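Local coordinates for protein ORF10 (PDB 6RIW) that probably catalyses the chain-extending condensations of polyunsaturated fatty acid synthesis, this chain being the ketosynthase–chain length factor didomain of a longer synthase subunit, at residues N11-S16 / G367-A372; G105-T110 / Q181-G186; T164-A169 / I702-H707; L210-A215 / S461-R466; T780-K785 / N875-L880. All coordinates share one frame; numbering follows the deposited sequence.

Contact 1: residues N11-S16 / G367-A372; sequences NLFPGS and GHLLTA
Leu369 pushes its isobutyl end into the corner formed by Phe13 and Pro14. Its two methyls divide the work: CD2 lies 4.0 Å from CD1 of the Phe13 ring and 4.0 Å from CD of Pro14, while CD1 turns to the proline alone, 4.1 Å from Pro14 CG. The leucine meets the proline head-on but crosses the phenylalanine side chain at about a right angle. A chi1 of -94°, off a staggered value, swings the fork to where both methyls reach the corner. A branched aliphatic chain suits this place because its fork touches two apolar surfaces at once.

The next shell fixes the corner. Over the centre of one face of Phe13 sits CB of Asn11, and Phe22 of helix 19-27 meets the ring edge-to-face. Phe13 to Ser16 form a type II turn, closed by Ser16 N to Phe13 O (3.0 Å) and by the return bond from Phe13 N to Ser16 O (3.0 Å). Proline fits the second position of such a turn; Gly15 takes the third, where its phi is positive. In the other segment, Ala372 N donates to Leu369 O, which fixes the leucine's backbone.

Gly367 turns the chain out of helix 363-366. The Gly-His sequence and the packing of His368 on Cys196 are consistent with the conserved histidine loop beside the active-site cysteine of thiolase-fold ketosynthases, here joined to the turn after strand 4-12.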
# COMPACT_ATOMS: atom_id res chain seq x y z
N ASN A 11 -9.18 14.59 -12.20
CA ASN A 11 -9.49 13.18 -12.35
C ASN A 11 -8.88 12.62 -13.62
O ASN A 11 -8.74 13.31 -14.64
CB ASN A 11 -10.99 12.93 -12.41
CG ASN A 11 -11.64 13.64 -13.59
OD1 ASN A 11 -11.66 14.87 -13.63
ND2 ASN A 11 -12.14 12.87 -14.57
N LEU A 12 -8.54 11.33 -13.56
CA LEU A 12 -8.26 10.52 -14.75
C LEU A 12 -9.06 9.25 -14.53
O LEU A 12 -8.63 8.34 -13.82
CB LEU A 12 -6.77 10.25 -14.94
CG LEU A 12 -6.38 9.46 -16.18
CD1 LEU A 12 -6.83 10.21 -17.44
CD2 LEU A 12 -4.86 9.26 -16.18
N PHE A 13 -10.25 9.22 -15.12
CA PHE A 13 -11.22 8.14 -14.95
C PHE A 13 -11.44 7.44 -16.27
O PHE A 13 -11.14 8.00 -17.33
CB PHE A 13 -12.57 8.68 -14.46
CG PHE A 13 -12.55 9.33 -13.11
CD1 PHE A 13 -11.53 9.08 -12.19
CD2 PHE A 13 -13.57 10.20 -12.75
CE1 PHE A 13 -11.52 9.69 -10.94
CE2 PHE A 13 -13.59 10.81 -11.50
CZ PHE A 13 -12.56 10.55 -10.59
N PRO A 14 -11.95 6.20 -16.27
CA PRO A 14 -12.36 5.60 -17.54
C PRO A 14 -13.28 6.57 -18.27
O PRO A 14 -14.27 7.03 -17.71
CB PRO A 14 -13.09 4.31 -17.12
CG PRO A 14 -12.49 3.97 -15.75
CD PRO A 14 -12.17 5.30 -15.11
N GLY A 15 -12.89 6.97 -19.48
CA GLY A 15 -13.68 7.87 -20.28
C GLY A 15 -13.36 9.35 -20.16
O GLY A 15 -13.81 10.12 -21.01
N SER A 16 -12.62 9.80 -19.14
CA SER A 16 -12.49 11.25 -18.97
C SER A 16 -11.15 11.63 -18.35
O SER A 16 -10.53 10.84 -17.63
CB SER A 16 -13.65 11.82 -18.15
OG SER A 16 -13.62 11.37 -16.81
N GLY A 367 -17.32 1.28 -13.33
CA GLY A 367 -16.75 0.15 -12.63
C GLY A 367 -16.23 0.55 -11.26
O GLY A 367 -16.34 1.70 -10.81
N HIS A 368 -15.64 -0.42 -10.58
CA HIS A 368 -15.10 -0.23 -9.22
C HIS A 368 -13.60 0.05 -9.35
O HIS A 368 -12.82 -0.85 -9.67
CB HIS A 368 -15.38 -1.48 -8.38
CG HIS A 368 -14.84 -1.43 -6.98
ND1 HIS A 368 -14.15 -0.35 -6.48
CD2 HIS A 368 -14.93 -2.32 -5.96
CE1 HIS A 368 -13.80 -0.58 -5.22
NE2 HIS A 368 -14.27 -1.77 -4.88
N LEU A 369 -13.21 1.30 -9.11
CA LEU A 369 -11.83 1.73 -9.30
C LEU A 369 -10.90 1.35 -8.14
O LEU A 369 -9.80 1.92 -8.04
CB LEU A 369 -11.80 3.25 -9.53
CG LEU A 369 -11.81 3.74 -10.98
CD1 LEU A 369 -12.99 3.16 -11.77
CD2 LEU A 369 -11.76 5.27 -11.10
N LEU A 370 -11.31 0.44 -7.25
CA LEU A 370 -10.43 -0.14 -6.23
C LEU A 370 -9.93 0.97 -5.31
O LEU A 370 -10.76 1.66 -4.69
CB LEU A 370 -9.34 -0.93 -6.96
CG LEU A 370 -9.85 -1.95 -7.99
CD1 LEU A 370 -8.69 -2.68 -8.69
CD2 LEU A 370 -10.79 -2.96 -7.32
N THR A 371 -8.62 1.16 -5.13
CA THR A 371 -8.15 2.19 -4.21
C THR A 371 -8.61 3.58 -4.62
O THR A 371 -8.73 4.46 -3.77
CB THR A 371 -6.62 2.13 -4.10
OG1 THR A 371 -6.07 1.98 -5.41
CG2 THR A 371 -6.24 0.92 -3.27
N ALA A 372 -8.91 3.79 -5.90
CA ALA A 372 -9.36 5.09 -6.36
C ALA A 372 -10.88 5.21 -6.41
O ALA A 372 -11.38 6.21 -6.94
CB ALA A 372 -8.79 5.37 -7.76

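Contact 2: residues G105-T110 / Q181-G186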
# COMPACT_ATOMS: atom_id res chain seq x y z
N GLY A 105 -5.00 26.96 -8.49
CA GLY A 105 -4.23 28.17 -8.67
C GLY A 105 -2.94 28.21 -7.89
O GLY A 105 -2.44 29.30 -7.60
N TYR A 106 -2.37 27.05 -7.54
CA TYR A 106 -1.19 26.99 -6.69
C TYR A 106 -0.04 26.21 -7.33
O TYR A 106 0.98 25.99 -6.66
CB TYR A 106 -1.53 26.39 -5.32
CG TYR A 106 -2.34 27.36 -4.49
CD1 TYR A 106 -1.72 28.40 -3.80
CD2 TYR A 106 -3.73 27.27 -4.44
CE1 TYR A 106 -2.46 29.31 -3.06
CE2 TYR A 106 -4.48 28.19 -3.70
CZ TYR A 106 -3.84 29.21 -3.02
OH TYR A 106 -4.57 30.12 -2.29
N TRP A 107 -0.14 25.83 -8.59
CA TRP A 107 0.99 25.20 -9.26
C TRP A 107 2.20 26.13 -9.23
O TRP A 107 2.13 27.27 -9.71
CB TRP A 107 0.63 24.83 -10.69
CG TRP A 107 1.73 24.04 -11.36
CD1 TRP A 107 2.56 24.47 -12.37
CD2 TRP A 107 2.15 22.71 -11.04
NE1 TRP A 107 3.45 23.48 -12.70
CE2 TRP A 107 3.23 22.39 -11.89
CE3 TRP A 107 1.72 21.76 -10.10
CZ2 TRP A 107 3.87 21.14 -11.85
CZ3 TRP A 107 2.36 20.52 -10.07
CH2 TRP A 107 3.42 20.23 -10.94
N GLY A 108 3.31 25.65 -8.67
CA GLY A 108 4.52 26.46 -8.61
C GLY A 108 4.52 27.55 -7.56
O GLY A 108 5.40 28.42 -7.59
N SER A 109 3.57 27.53 -6.63
CA SER A 109 3.45 28.54 -5.59
C SER A 109 4.40 28.26 -4.42
O SER A 109 4.69 27.11 -4.08
CB SER A 109 2.00 28.58 -5.10
OG SER A 109 1.84 29.38 -3.94
N THR A 110 4.90 29.34 -3.81
CA THR A 110 5.68 29.18 -2.59
C THR A 110 4.84 28.61 -1.46
O THR A 110 5.40 28.05 -0.51
CB THR A 110 6.30 30.52 -2.16
OG1 THR A 110 5.25 31.45 -1.92
CG2 THR A 110 7.22 31.06 -3.25
N GLN A 181 8.06 15.49 -4.67
CA GLN A 181 9.25 16.09 -5.26
C GLN A 181 8.93 16.77 -6.58
O GLN A 181 9.38 17.89 -6.82
CB GLN A 181 10.38 15.05 -5.44
CG GLN A 181 11.67 15.71 -5.96
CD GLN A 181 12.89 14.80 -5.91
OE1 GLN A 181 12.80 13.57 -5.78
NE2 GLN A 181 14.06 15.42 -5.99
N ALA A 182 8.15 16.11 -7.45
CA ALA A 182 7.89 16.66 -8.78
C ALA A 182 7.04 17.93 -8.72
O ALA A 182 7.12 18.76 -9.64
CB ALA A 182 7.19 15.63 -9.66
N ALA A 183 6.21 18.10 -7.70
CA ALA A 183 5.42 19.31 -7.56
C ALA A 183 6.03 20.31 -6.58
O ALA A 183 5.46 21.38 -6.39
CB ALA A 183 3.99 18.96 -7.13
N GLY A 184 7.15 19.99 -5.95
CA GLY A 184 7.76 20.93 -5.02
C GLY A 184 7.04 21.08 -3.70
O GLY A 184 7.07 22.16 -3.11
N LEU A 185 6.41 20.02 -3.21
CA LEU A 185 5.72 20.06 -1.92
C LEU A 185 6.70 19.94 -0.75
O LEU A 185 7.55 19.04 -0.73
CB LEU A 185 4.72 18.92 -1.84
CG LEU A 185 3.79 18.78 -3.04
CD1 LEU A 185 2.75 17.71 -2.69
CD2 LEU A 185 3.14 20.13 -3.36
N GLY A 186 6.55 20.79 0.26
CA GLY A 186 7.43 20.74 1.42
C GLY A 186 6.87 20.13 2.69
O GLY A 186 7.54 20.13 3.73
O HOH W 1 4.44 23.06 -8.31
O HOH W 2 7.24 25.07 -4.66
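Trp107 brings the CZ3–CH2 end of its indole up to Ala183, close to the end of helix 174-183. From CB, the side chain leaves with CG anti to the backbone N (chi1 -174°), which carries the bicycle toward helix 174-183. The contact is made at the far end. CZ3 is 3.7 Å from Ala183 CB, and CH2 lies 4.0 Å from Ala183 CA and 4.2 Å from the carbonyl oxygen Ala182 O. The methyl approaches the ring obliquely, and alanine is small enough to admit it so near the helix backbone.

A water sits above one face of the indole, offset toward its rim. It accepts from Gly108 N at 2.8 Å and donates to Ala183 O at 2.7 Å, so it satisfies a buried carbonyl at the helix end and ties the two segments together. With an alanine here, Ala183 would probably lose its ring partner and a gap would open above this water.

Gly108 has positive phi as the third residue of the type II turn Tyr106 to Ser109, and Gly184 likewise ends its helix in a Schellman motif.

The indole also leans on Lys98, Leu101 and Thr102, so that it is wedged between helix 88-104, which ends just before this turn, and helix 174-183, with strand 115-120 following.

Contact 3: residues T164-A169 / I702-H707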
# COMPACT_ATOMS: atom_id res chain seq x y z
N THR A 164 13.59 -0.99 -18.11
CA THR A 164 12.72 -0.50 -17.05
C THR A 164 13.56 0.02 -15.89
O THR A 164 14.42 -0.71 -15.37
CB THR A 164 11.76 -1.61 -16.60
OG1 THR A 164 10.99 -2.04 -17.73
CG2 THR A 164 10.83 -1.11 -15.51
N HIS A 165 13.32 1.28 -15.51
CA HIS A 165 14.02 1.89 -14.38
C HIS A 165 13.62 1.22 -13.07
O HIS A 165 12.43 1.00 -12.80
CB HIS A 165 13.68 3.39 -14.31
CG HIS A 165 14.61 4.20 -13.45
ND1 HIS A 165 14.56 4.18 -12.07
CD2 HIS A 165 15.57 5.11 -13.77
CE1 HIS A 165 15.46 5.01 -11.58
NE2 HIS A 165 16.08 5.60 -12.59
N ALA A 166 14.63 0.93 -12.25
CA ALA A 166 14.42 0.25 -10.96
C ALA A 166 13.37 0.93 -10.08
O ALA A 166 12.71 0.25 -9.28
CB ALA A 166 15.75 0.18 -10.20
N ASP A 167 13.22 2.25 -10.17
CA ASP A 167 12.24 2.92 -9.31
C ASP A 167 10.81 2.42 -9.57
O ASP A 167 9.93 2.62 -8.73
CB ASP A 167 12.29 4.45 -9.52
CG ASP A 167 13.47 5.14 -8.80
OD1 ASP A 167 14.18 4.50 -7.99
OD2 ASP A 167 13.69 6.35 -9.07
N ASN A 168 10.56 1.79 -10.72
CA ASN A 168 9.27 1.18 -10.98
C ASN A 168 8.96 -0.00 -10.05
O ASN A 168 7.80 -0.44 -10.00
CB ASN A 168 9.21 0.74 -12.44
CG ASN A 168 9.04 1.92 -13.38
OD1 ASN A 168 8.04 2.63 -13.29
ND2 ASN A 168 10.03 2.17 -14.24
N ALA A 169 9.92 -0.50 -9.29
CA ALA A 169 9.58 -1.54 -8.32
C ALA A 169 9.16 -0.97 -6.96
O ALA A 169 8.73 -1.74 -6.08
CB ALA A 169 10.77 -2.48 -8.13
N ILE A 702 16.84 -8.43 -3.13
CA ILE A 702 18.28 -8.29 -3.36
C ILE A 702 18.54 -7.71 -4.75
O ILE A 702 19.34 -6.78 -4.93
CB ILE A 702 19.00 -9.63 -3.14
CG1 ILE A 702 19.47 -9.80 -1.69
CG2 ILE A 702 20.33 -9.63 -3.96
CD1 ILE A 702 18.39 -9.71 -0.65
N THR A 703 17.83 -8.23 -5.75
CA THR A 703 17.88 -7.71 -7.12
C THR A 703 17.57 -6.21 -7.17
O THR A 703 18.30 -5.43 -7.78
CB THR A 703 16.87 -8.46 -7.99
OG1 THR A 703 17.22 -9.85 -8.03
CG2 THR A 703 16.85 -7.91 -9.42
N LEU A 704 16.47 -5.81 -6.53
CA LEU A 704 16.08 -4.40 -6.54
C LEU A 704 17.13 -3.51 -5.88
O LEU A 704 17.52 -2.47 -6.44
CB LEU A 704 14.72 -4.25 -5.83
CG LEU A 704 14.27 -2.80 -5.59
CD1 LEU A 704 14.18 -2.05 -6.94
CD2 LEU A 704 12.94 -2.75 -4.85
N ARG A 705 17.56 -3.86 -4.67
CA ARG A 705 18.40 -2.93 -3.93
C ARG A 705 19.80 -2.87 -4.49
O ARG A 705 20.45 -1.83 -4.36
CB ARG A 705 18.44 -3.30 -2.44
CG ARG A 705 17.01 -3.41 -1.82
CD ARG A 705 16.24 -2.09 -1.91
NE ARG A 705 14.87 -2.25 -1.41
CZ ARG A 705 14.00 -1.25 -1.23
NH1 ARG A 705 14.34 0.01 -1.49
NH2 ARG A 705 12.77 -1.53 -0.79
N GLN A 706 20.25 -3.92 -5.18
CA GLN A 706 21.52 -3.83 -5.90
C GLN A 706 21.54 -2.69 -6.92
O GLN A 706 22.62 -2.20 -7.27
CB GLN A 706 21.83 -5.14 -6.63
CG GLN A 706 22.51 -6.18 -5.76
CD GLN A 706 23.31 -7.14 -6.61
OE1 GLN A 706 24.48 -7.36 -6.35
NE2 GLN A 706 22.68 -7.69 -7.68
N HIS A 707 20.38 -2.29 -7.44
CA HIS A 707 20.32 -1.16 -8.37
C HIS A 707 20.70 0.16 -7.71
O HIS A 707 21.06 1.10 -8.42
CB HIS A 707 18.93 -1.00 -9.00
CG HIS A 707 18.49 -2.18 -9.81
ND1 HIS A 707 19.28 -2.72 -10.80
CD2 HIS A 707 17.36 -2.92 -9.78
CE1 HIS A 707 18.65 -3.75 -11.35
NE2 HIS A 707 17.49 -3.91 -10.73
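Ala166, Leu704 and Ala169 bury most of the surface here, two methyls of a 3-10 turn receiving one leucine from the last turns of helix 699-706. Leu704 CD1 does most of the touching: it lies 3.6 Å from Ala169 CB and 3.6 Å from the carbonyl oxygen Ala166 O, while CD2 reaches Ala169 CB at 3.9 Å. A chi1 of 172° points the leucine's branch away from its own nitrogen and across to the turn. Alanine suits both places, since the short methyls let the turn come close to the helix.

Ala166 also meets a second side chain. Its CB rests against His707, 3.5 Å from CD2 and 3.6 Å from His707 CB, coming in obliquely to the imidazole. Thr703 O lies above one face of that ring, and the polar end of His707 looks to Gln956 as its main partner, the same glutamine that bonds to Ala166 N and Thr164 O.

The turn is braced from within. Asp167 N donates to His165 ND1 at 3.0 Å and 167°, in the imidazole plane, and Ala169 N donates to Ala166 O. Asp167 itself makes a salt bridge to Arg873 and a hydrogen bond to Tyr708.

The chemistry is therefore divided: at this point of the seam between the ketosynthase and chain length factor halves, methyls meet a leucine, an imidazole and a carbonyl by van der Waals contact, while charged and amide groups around them supply the directional bonds.

Contact 4: residues L210-A215 / S461-R466; sequences LHTGKA and SVAKPR
Of the two flat groups of His211, the carbonyl meets Ala463 while the imidazole is engaged by other residues. Neither face of the ring is taken by 461-466; its NE2 edge bonds to Glu2 O, and Met1 and Ile4 pack beside it. Only the root of the side chain comes near, His211 CB standing 4.8 Å from Ala463 CB. The carbonyl, in contrast, touches directly, with His211 O at 3.9 Å from Ala463 CB. A water then joins the same oxygen to the other backbone, donating to His211 O at 2.6 Å and accepting from Ala463 N at 2.8 Å.

The second touch comes from Thr212. Its CG2 is 3.8 Å from Ala463 CB, for the torsion (chi1 61°) puts this methyl anti to the carbonyl carbon and OG1 between the backbone N and carbonyl carbon, where it pairs with Asn678. Threonine thus serves both an apolar neighbour and a polar one, and a small alanine lets the extended 461-466 chain lie close to the end of helix 198-211. Gly213 closes that helix with a Schellman motif.

Farther along, Lys214 NZ and Arg466 NE stand 6.6 Å apart, but both form salt bridges to Glu677, which would probably offset their like charges. Met1, which packs on His211 and Ala463, belongs to the magnesium site with Lys286.

Between the segments themselves the hold is thus a light apolar touch and one water; the ionic and directional ties run to Glu677 and Asn678 of helix 668-682, consistent with a surface linker laid on the end of a helix.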
# COMPACT_ATOMS: atom_id res chain seq x y z
N LEU A 210 -4.59 19.07 8.36
CA LEU A 210 -4.95 20.49 8.38
C LEU A 210 -5.41 20.92 9.77
O LEU A 210 -5.07 22.01 10.22
CB LEU A 210 -6.02 20.80 7.31
CG LEU A 210 -5.57 20.69 5.85
CD1 LEU A 210 -6.72 20.80 4.85
CD2 LEU A 210 -4.45 21.72 5.47
N HIS A 211 -6.16 20.07 10.47
CA HIS A 211 -6.69 20.46 11.78
C HIS A 211 -5.61 20.56 12.84
O HIS A 211 -5.75 21.36 13.78
CB HIS A 211 -7.77 19.48 12.22
CG HIS A 211 -9.04 19.61 11.45
ND1 HIS A 211 -9.83 18.53 11.12
CD2 HIS A 211 -9.65 20.70 10.93
CE1 HIS A 211 -10.88 18.95 10.44
NE2 HIS A 211 -10.80 20.26 10.31
N THR A 212 -4.53 19.78 12.74
CA THR A 212 -3.47 19.90 13.72
C THR A 212 -2.42 20.92 13.30
O THR A 212 -1.45 21.13 14.04
CB THR A 212 -2.80 18.54 13.97
OG1 THR A 212 -2.22 18.05 12.76
CG2 THR A 212 -3.82 17.51 14.50
N GLY A 213 -2.58 21.55 12.14
CA GLY A 213 -1.57 22.48 11.70
C GLY A 213 -0.28 21.84 11.21
O GLY A 213 0.72 22.55 11.05
N LYS A 214 -0.28 20.53 10.96
CA LYS A 214 0.89 19.91 10.34
C LYS A 214 1.10 20.41 8.92
O LYS A 214 2.22 20.30 8.39
CB LYS A 214 0.74 18.38 10.36
CG LYS A 214 0.99 17.79 11.76
CD LYS A 214 1.38 16.29 11.74
CE LYS A 214 1.74 15.78 13.15
NZ LYS A 214 0.66 15.96 14.23
N ALA A 215 0.07 21.00 8.31
CA ALA A 215 0.14 21.57 6.98
C ALA A 215 -0.86 22.71 6.89
O ALA A 215 -1.79 22.80 7.70
CB ALA A 215 -0.16 20.52 5.89
N SER A 461 -14.73 23.04 17.09
CA SER A 461 -13.80 22.41 18.02
C SER A 461 -12.40 22.40 17.42
O SER A 461 -12.21 22.59 16.21
CB SER A 461 -14.25 20.98 18.34
OG SER A 461 -14.63 20.30 17.15
N VAL A 462 -11.40 22.21 18.29
CA VAL A 462 -10.00 22.18 17.86
C VAL A 462 -9.39 20.83 18.22
O VAL A 462 -9.90 20.09 19.08
CB VAL A 462 -9.16 23.33 18.45
CG1 VAL A 462 -9.68 24.68 17.97
CG2 VAL A 462 -9.16 23.25 19.97
N ALA A 463 -8.29 20.51 17.55
CA ALA A 463 -7.58 19.28 17.86
C ALA A 463 -6.97 19.36 19.26
O ALA A 463 -6.63 20.44 19.75
CB ALA A 463 -6.48 19.03 16.82
N LYS A 464 -6.83 18.20 19.90
CA LYS A 464 -6.15 18.15 21.18
C LYS A 464 -4.68 18.47 20.99
O LYS A 464 -4.10 18.18 19.93
CB LYS A 464 -6.28 16.76 21.82
CG LYS A 464 -7.70 16.28 21.94
CD LYS A 464 -7.81 15.23 23.02
CE LYS A 464 -7.56 13.85 22.49
NZ LYS A 464 -8.45 13.58 21.32
N PRO A 465 -4.04 19.09 21.99
CA PRO A 465 -2.60 19.34 21.90
C PRO A 465 -1.85 18.03 21.81
O PRO A 465 -2.29 17.01 22.34
CB PRO A 465 -2.28 20.08 23.20
CG PRO A 465 -3.60 20.54 23.75
CD PRO A 465 -4.62 19.54 23.27
N ARG A 466 -0.72 18.05 21.10
CA ARG A 466 0.10 16.86 20.96
C ARG A 466 0.79 16.53 22.29
O ARG A 466 1.00 17.41 23.13
CB ARG A 466 1.16 17.06 19.87
CG ARG A 466 2.23 18.06 20.34
CD ARG A 466 3.52 17.94 19.57
NE ARG A 466 4.21 16.66 19.76
CZ ARG A 466 5.05 16.37 20.75
NH1 ARG A 466 5.32 17.25 21.71
NH2 ARG A 466 5.64 15.18 20.77
O HOH W 3 -7.80 22.06 15.27

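Contact 5: residues T780-K785 / N875-L880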
# COMPACT_ATOMS: atom_id res chain seq x y z
N THR A 780 20.28 18.18 9.48
CA THR A 780 20.36 19.16 10.56
C THR A 780 19.04 19.90 10.73
O THR A 780 18.67 20.22 11.87
CB THR A 780 21.52 20.14 10.31
OG1 THR A 780 21.23 20.94 9.17
CG2 THR A 780 22.78 19.39 10.06
N ILE A 781 18.30 20.14 9.64
CA ILE A 781 17.02 20.83 9.75
C ILE A 781 16.01 19.97 10.49
O ILE A 781 15.29 20.45 11.39
CB ILE A 781 16.50 21.22 8.36
CG1 ILE A 781 17.30 22.40 7.79
CG2 ILE A 781 15.01 21.57 8.45
CD1 ILE A 781 16.99 22.70 6.34
N ALA A 782 15.93 18.69 10.12
CA ALA A 782 15.02 17.78 10.81
C ALA A 782 15.43 17.60 12.26
O ALA A 782 14.58 17.53 13.15
CB ALA A 782 14.97 16.43 10.08
N ALA A 783 16.74 17.47 12.52
CA ALA A 783 17.19 17.30 13.90
C ALA A 783 16.82 18.52 14.76
O ALA A 783 16.39 18.37 15.91
CB ALA A 783 18.69 17.06 13.92
N ASP A 784 17.04 19.72 14.23
CA ASP A 784 16.69 20.92 14.99
C ASP A 784 15.20 20.97 15.30
O ASP A 784 14.80 21.37 16.41
CB ASP A 784 17.11 22.17 14.21
CG ASP A 784 16.67 23.46 14.91
OD1 ASP A 784 17.07 23.67 16.08
OD2 ASP A 784 15.91 24.25 14.30
N LYS A 785 14.36 20.59 14.34
CA LYS A 785 12.93 20.56 14.61
C LYS A 785 12.61 19.57 15.71
O LYS A 785 11.80 19.85 16.60
CB LYS A 785 12.14 20.18 13.35
CG LYS A 785 12.18 21.14 12.19
CD LYS A 785 11.23 20.63 11.11
CE LYS A 785 11.48 21.29 9.77
NZ LYS A 785 10.55 20.73 8.72
N ASN A 875 13.07 10.39 -0.02
CA ASN A 875 13.74 11.70 -0.15
C ASN A 875 13.27 12.67 0.93
O ASN A 875 12.97 13.84 0.68
CB ASN A 875 13.55 12.29 -1.56
CG ASN A 875 14.66 13.28 -1.92
OD1 ASN A 875 15.59 13.48 -1.15
ND2 ASN A 875 14.56 13.87 -3.10
N SER A 876 13.17 12.17 2.16
CA SER A 876 13.02 13.05 3.30
C SER A 876 13.84 12.50 4.45
O SER A 876 14.16 11.30 4.51
CB SER A 876 11.54 13.24 3.70
OG SER A 876 10.99 12.03 4.13
N CYS A 877 14.25 13.39 5.33
CA CYS A 877 14.97 13.00 6.53
C CYS A 877 13.99 12.99 7.69
O CYS A 877 13.24 13.96 7.88
CB CYS A 877 16.12 13.96 6.80
SG CYS A 877 16.91 13.54 8.37
N ALA A 878 13.97 11.90 8.44
CA ALA A 878 13.23 11.80 9.69
C ALA A 878 14.21 11.86 10.85
O ALA A 878 15.32 11.31 10.76
CB ALA A 878 12.41 10.50 9.75
N HIS A 879 13.82 12.54 11.92
CA HIS A 879 14.64 12.56 13.13
C HIS A 879 13.73 12.41 14.34
O HIS A 879 12.71 13.10 14.45
CB HIS A 879 15.45 13.86 13.23
CG HIS A 879 16.76 13.71 13.93
ND1 HIS A 879 17.89 13.19 13.33
CD2 HIS A 879 17.13 14.03 15.20
CE1 HIS A 879 18.89 13.19 14.19
NE2 HIS A 879 18.46 13.70 15.34
N LEU A 880 14.09 11.50 15.25
CA LEU A 880 13.27 11.20 16.41
C LEU A 880 14.09 11.36 17.67
O LEU A 880 15.30 11.09 17.68
CB LEU A 880 12.72 9.77 16.39
CG LEU A 880 11.74 9.41 15.29
CD1 LEU A 880 12.49 9.05 14.03
CD2 LEU A 880 10.88 8.21 15.75
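Ala782 and Ala783 press helix 776-790 onto strand 876-884, a helix-on-sheet layer of the thiolase-like fold in the second, chain length factor half. The short segments run roughly alongside each other, their axes 7.3 Å apart at closest approach and 31° from parallel. Small residues on the helix allow this nearness.

The two methyls have different main partners. Ala783 stands over the flat of the His879 imidazole in a CH-pi contact: its CB is 3.6 Å from the ring centroid and only 11° off the ring normal. The ring also reaches under the helix backbone, with CD2 at 3.5 Å from Ala783 CA. Ala782 points into the strand instead, its CB 3.9 Å from Cys877 SG, and its carbonyl oxygen Ala782 O sits 3.8 Å from His879 CB. Cysteine, compact and apolar in character, fits this buried slot.

What holds the imidazole flat is a grip at both nitrogens, since NE2 bonds to Tyr822 OH and ND1 to Asn869 OD1 of strand 865-870. A leucine in its place would probably leave both of these partners without their mate and deprive Ala783 of the flat surface it rests on.

The strand pairs with strands 763-772 and 865-870 on its two sides. The methyl of Ala782 makes its own nearest approach to a carbonyl, its CB lying 3.7 Å from Cys877 O.

Contacts 1 and 2 both belong to the ketosynthase half, contact 2 nested within the loop that contact 1 closes, with centres about 25 Å apart. Contact 5 lies in the chain length factor half, while contact 3 joins the two halves and contact 4 holds the chain that passes from one to the other. A direct touch across the halves ties contacts 2 and 5: Gln181 OE1 and Asn875 ND2 are 3.2 Å apart, a probable but weak hydrogen bond. Contact 4 is the one beside the magnesium ion, about 5 Å from the side chain of His211; its centre is about 32 Å from that of contact 1, which includes the loop that probably borders the active site.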